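Side-chain contacts in aldehyde dehydrogenase family protein (Pseudomonas syringae pv. tomato, PDB 5IUV), which probably oxidises indole-3-acetaldehyde to the auxin indole-3-acetic acid with NAD+, as an aldehyde dehydrogenase family member that contributes to bacterial virulence: residues S452-V455 against N456-G460; G257-N260 against M261-V264. One frame throughout, in Å; residues are numbered along the deposited sequence.

Interaction 1: S452-V455 against N456-G460; sequences SVWV and NQYDG
W454, near the end of strand 452-455, has one face and an edge of its indole packed against the loop that follows. The chain turns after V455 and brings Y458, D459 and G460 back against the ring. This is the tight part. CA of D459 lies almost on the normal of the six-membered ring of W454, 3.7 Å from its centroid, a CH-pi contact. CA of G460 makes a second one over the five-membered ring. The peptide nitrogens press on the same face, with D459 N 3.3 Å from W454 CE3. CB of S452 lies over the opposite face. The indole edge points into the face of Y458 in an edge-to-face pair. The planes stand at 69°, and W454 CZ3 comes to 3.6 Å from Y458 CE2. CG of W454 sits anti to its carbonyl carbon (chi1 -61°), which swings the ring toward the returning loop. Y458 OH is hydrogen-bonded to T303 O.

The exposed side chain of D459 is the solvent side. It starts away from the strand, and OD1 of D459 is 4.3 Å from W454 CH2. N456 and Q457 touch the strand more lightly, Q457 CG lying 4.1 Å from W454 CB. Their amides bond elsewhere, N456 OD1 to T435 N and Q457 NE2 to Q149 of the second subunit. W454 also packs on T303. D459 and T303 contact indole-3-acetate in structures of this protein, though none is bound to this chain here. The loop thus folds its backbone over W454 in the aldehyde dehydrogenase catalytic domain, beside the indole-3-acetate site.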
# COMPACT_ATOMS: atom_id res chain seq x y z
N SER A 452 10.60 -6.99 17.58
CA SER A 452 11.12 -5.63 17.66
C SER A 452 12.63 -5.66 17.83
O SER A 452 13.13 -6.40 18.67
CB SER A 452 10.49 -4.86 18.82
OG SER A 452 9.09 -4.77 18.69
N VAL A 453 13.35 -4.87 17.05
CA VAL A 453 14.79 -4.73 17.25
C VAL A 453 15.11 -3.25 17.43
O VAL A 453 14.82 -2.44 16.55
CB VAL A 453 15.61 -5.32 16.08
CG1 VAL A 453 17.10 -5.07 16.31
CG2 VAL A 453 15.34 -6.81 15.94
N TRP A 454 15.68 -2.91 18.58
CA TRP A 454 15.97 -1.53 18.89
C TRP A 454 17.46 -1.26 18.75
O TRP A 454 18.29 -2.01 19.26
CB TRP A 454 15.46 -1.18 20.30
CG TRP A 454 13.97 -1.37 20.41
CD1 TRP A 454 13.02 -0.85 19.57
CD2 TRP A 454 13.25 -2.14 21.38
NE1 TRP A 454 11.77 -1.24 19.96
CE2 TRP A 454 11.88 -2.03 21.07
CE3 TRP A 454 13.63 -2.90 22.49
CZ2 TRP A 454 10.88 -2.65 21.83
CZ3 TRP A 454 12.64 -3.52 23.25
CH2 TRP A 454 11.28 -3.39 22.91
N VAL A 455 17.81 -0.21 18.02
CA VAL A 455 19.22 0.07 17.75
C VAL A 455 19.62 1.38 18.40
O VAL A 455 19.01 2.42 18.16
CB VAL A 455 19.52 0.13 16.23
CG1 VAL A 455 21.01 0.43 15.99
CG2 VAL A 455 19.12 -1.18 15.56
N ASN A 456 20.64 1.30 19.25
CA ASN A 456 21.15 2.44 20.02
C ASN A 456 20.09 3.09 20.89
O ASN A 456 20.12 4.29 21.16
CB ASN A 456 21.81 3.44 19.08
CG ASN A 456 23.04 2.87 18.42
OD1 ASN A 456 23.65 1.95 18.97
ND2 ASN A 456 23.41 3.39 17.26
N GLN A 457 19.16 2.26 21.35
CA GLN A 457 18.14 2.64 22.30
C GLN A 457 17.50 1.36 22.82
O GLN A 457 17.72 0.29 22.26
CB GLN A 457 17.10 3.55 21.66
CG GLN A 457 16.24 2.85 20.62
CD GLN A 457 15.34 3.81 19.88
OE1 GLN A 457 14.87 4.79 20.45
NE2 GLN A 457 15.10 3.54 18.60
N TYR A 458 16.71 1.46 23.89
CA TYR A 458 15.89 0.33 24.31
C TYR A 458 14.44 0.78 24.47
O TYR A 458 14.19 1.95 24.71
CB TYR A 458 16.40 -0.30 25.62
CG TYR A 458 15.97 -1.74 25.73
CD1 TYR A 458 16.71 -2.74 25.13
CD2 TYR A 458 14.79 -2.09 26.38
CE1 TYR A 458 16.31 -4.05 25.19
CE2 TYR A 458 14.38 -3.41 26.45
CZ TYR A 458 15.15 -4.39 25.85
OH TYR A 458 14.77 -5.72 25.88
N ASP A 459 13.51 -0.16 24.31
CA ASP A 459 12.07 0.11 24.46
C ASP A 459 11.61 1.22 23.51
O ASP A 459 10.92 2.15 23.92
CB ASP A 459 11.74 0.48 25.91
CG ASP A 459 10.25 0.39 26.22
OD1 ASP A 459 9.56 -0.46 25.62
OD2 ASP A 459 9.77 1.18 27.06
N GLY A 460 11.99 1.11 22.24
CA GLY A 460 11.64 2.12 21.27
C GLY A 460 10.32 1.85 20.56
O GLY A 460 9.63 0.87 20.85

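Interaction 2: G257-N260 against M261-V264; sequences GESN and MKRV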
# COMPACT_ATOMS: atom_id res chain seq x y z
N GLY A 257 -9.05 -25.39 18.68
CA GLY A 257 -9.14 -26.66 17.99
C GLY A 257 -10.25 -27.56 18.52
O GLY A 257 -10.87 -28.31 17.77
N GLU A 258 -10.49 -27.49 19.82
CA GLU A 258 -11.52 -28.30 20.46
C GLU A 258 -12.92 -27.75 20.22
O GLU A 258 -13.91 -28.45 20.41
CB GLU A 258 -11.26 -28.40 21.97
CG GLU A 258 -10.02 -29.19 22.35
CD GLU A 258 -9.78 -29.18 23.86
OE1 GLU A 258 -10.42 -28.36 24.56
OE2 GLU A 258 -8.96 -29.98 24.34
N SER A 259 -13.01 -26.48 19.83
CA SER A 259 -14.30 -25.82 19.74
C SER A 259 -14.68 -25.49 18.30
O SER A 259 -15.16 -26.36 17.57
CB SER A 259 -14.34 -24.56 20.62
OG SER A 259 -13.28 -23.66 20.32
N ASN A 260 -14.45 -24.24 17.87
CA ASN A 260 -14.98 -23.79 16.57
C ASN A 260 -13.94 -23.28 15.58
O ASN A 260 -14.29 -22.59 14.61
CB ASN A 260 -16.02 -22.69 16.80
CG ASN A 260 -15.41 -21.41 17.38
OD1 ASN A 260 -14.30 -21.41 17.92
ND2 ASN A 260 -16.15 -20.30 17.27
N MET A 261 -12.67 -23.61 15.81
CA MET A 261 -11.57 -23.14 14.96
C MET A 261 -11.53 -21.61 14.90
O MET A 261 -11.19 -21.02 13.87
CB MET A 261 -11.71 -23.73 13.54
CG MET A 261 -10.45 -23.64 12.67
SD MET A 261 -10.75 -23.92 10.90
CE MET A 261 -11.33 -25.58 11.01
N LYS A 262 -11.85 -20.96 16.03
CA LYS A 262 -11.77 -19.50 16.10
C LYS A 262 -10.34 -19.05 15.81
O LYS A 262 -9.40 -19.80 16.06
CB LYS A 262 -12.23 -18.99 17.47
CG LYS A 262 -11.47 -19.59 18.66
CD LYS A 262 -11.80 -18.85 19.97
CE LYS A 262 -13.26 -19.00 20.36
NZ LYS A 262 -13.69 -20.43 20.50
N ARG A 263 -10.18 -17.84 15.26
CA ARG A 263 -8.84 -17.31 15.05
C ARG A 263 -8.18 -17.05 16.41
O ARG A 263 -8.84 -16.63 17.36
CB ARG A 263 -8.86 -16.02 14.22
CG ARG A 263 -9.22 -16.22 12.75
CD ARG A 263 -10.72 -16.17 12.50
NE ARG A 263 -11.01 -16.25 11.08
CZ ARG A 263 -11.31 -17.38 10.43
NH1 ARG A 263 -11.37 -18.54 11.09
NH2 ARG A 263 -11.55 -17.36 9.13
N VAL A 264 -6.89 -17.34 16.51
CA VAL A 264 -6.15 -17.18 17.75
C VAL A 264 -4.92 -16.32 17.52
O VAL A 264 -4.08 -16.65 16.68
CB VAL A 264 -5.71 -18.55 18.33
CG1 VAL A 264 -4.86 -18.36 19.58
CG2 VAL A 264 -6.91 -19.41 18.64
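N260 and K262 meet in the turn that links helix 246-258 to strand 263-267. This turn closes the second half of a beta-alpha-beta unit in the Rossmann-like, NAD-binding part of the aldehyde dehydrogenase fold.

Hydrogen bonds carry the contact. OD1 of N260 takes two from K262. The stronger comes from the ammonium, with K262 NZ 2.8 Å from N260 OD1. The donor stands above the carbonyl plane, 40° out of it. The second, from K262 N to N260 OD1 at 3.1 Å, is weak, with an N-H...O angle of 127°. Together they tie one oxygen to both the backbone and the tip of the same residue. K262 can do this because its chain curls back, bent at its last two torsions.

Further polar partners anchor both groups. K262 NZ also bonds to A232 O and H234 O, so the buried ammonium is held by several oxygens and would probably keep its charge. S259 OG lies 3.3 Å from K262 NZ, but its main partner is Y255 O, within the helix. ND2 of N260 bonds to V237 O. The amide thus links the turn to the segment leading into strand 239-243.

Van der Waals contacts complete the account. M261 starts away from the helix end, though its CB is 3.0 Å from N260 O, and it packs on L266 of the second subunit. The K262 chain runs alongside the N260 amide, with K262 CB 3.2 Å and K262 CG 3.4 Å from N260 OD1.

Interactions 1 and 2 are separate. Their centres lie 35 Å apart, and their nearest atoms about 18 Å. Interaction 2 comes first along the chain, in the NAD-binding part, whereas interaction 1 belongs to the other large sheet. The bound NAD is a common landmark. The side chain of W454 is about 10 Å from the bound NAD, and that of K262 is at a similar distance. Interaction 1 is tied to the substrate side. D459 contacts indole-3-acetate in structures of this protein, as does F169, whose side chain is about 7 Å from that of D459. Interaction 2 lies near Y255, an NAD-binding residue. Both also touch the second subunit, where strand 452-455 extends its sheet across the interface.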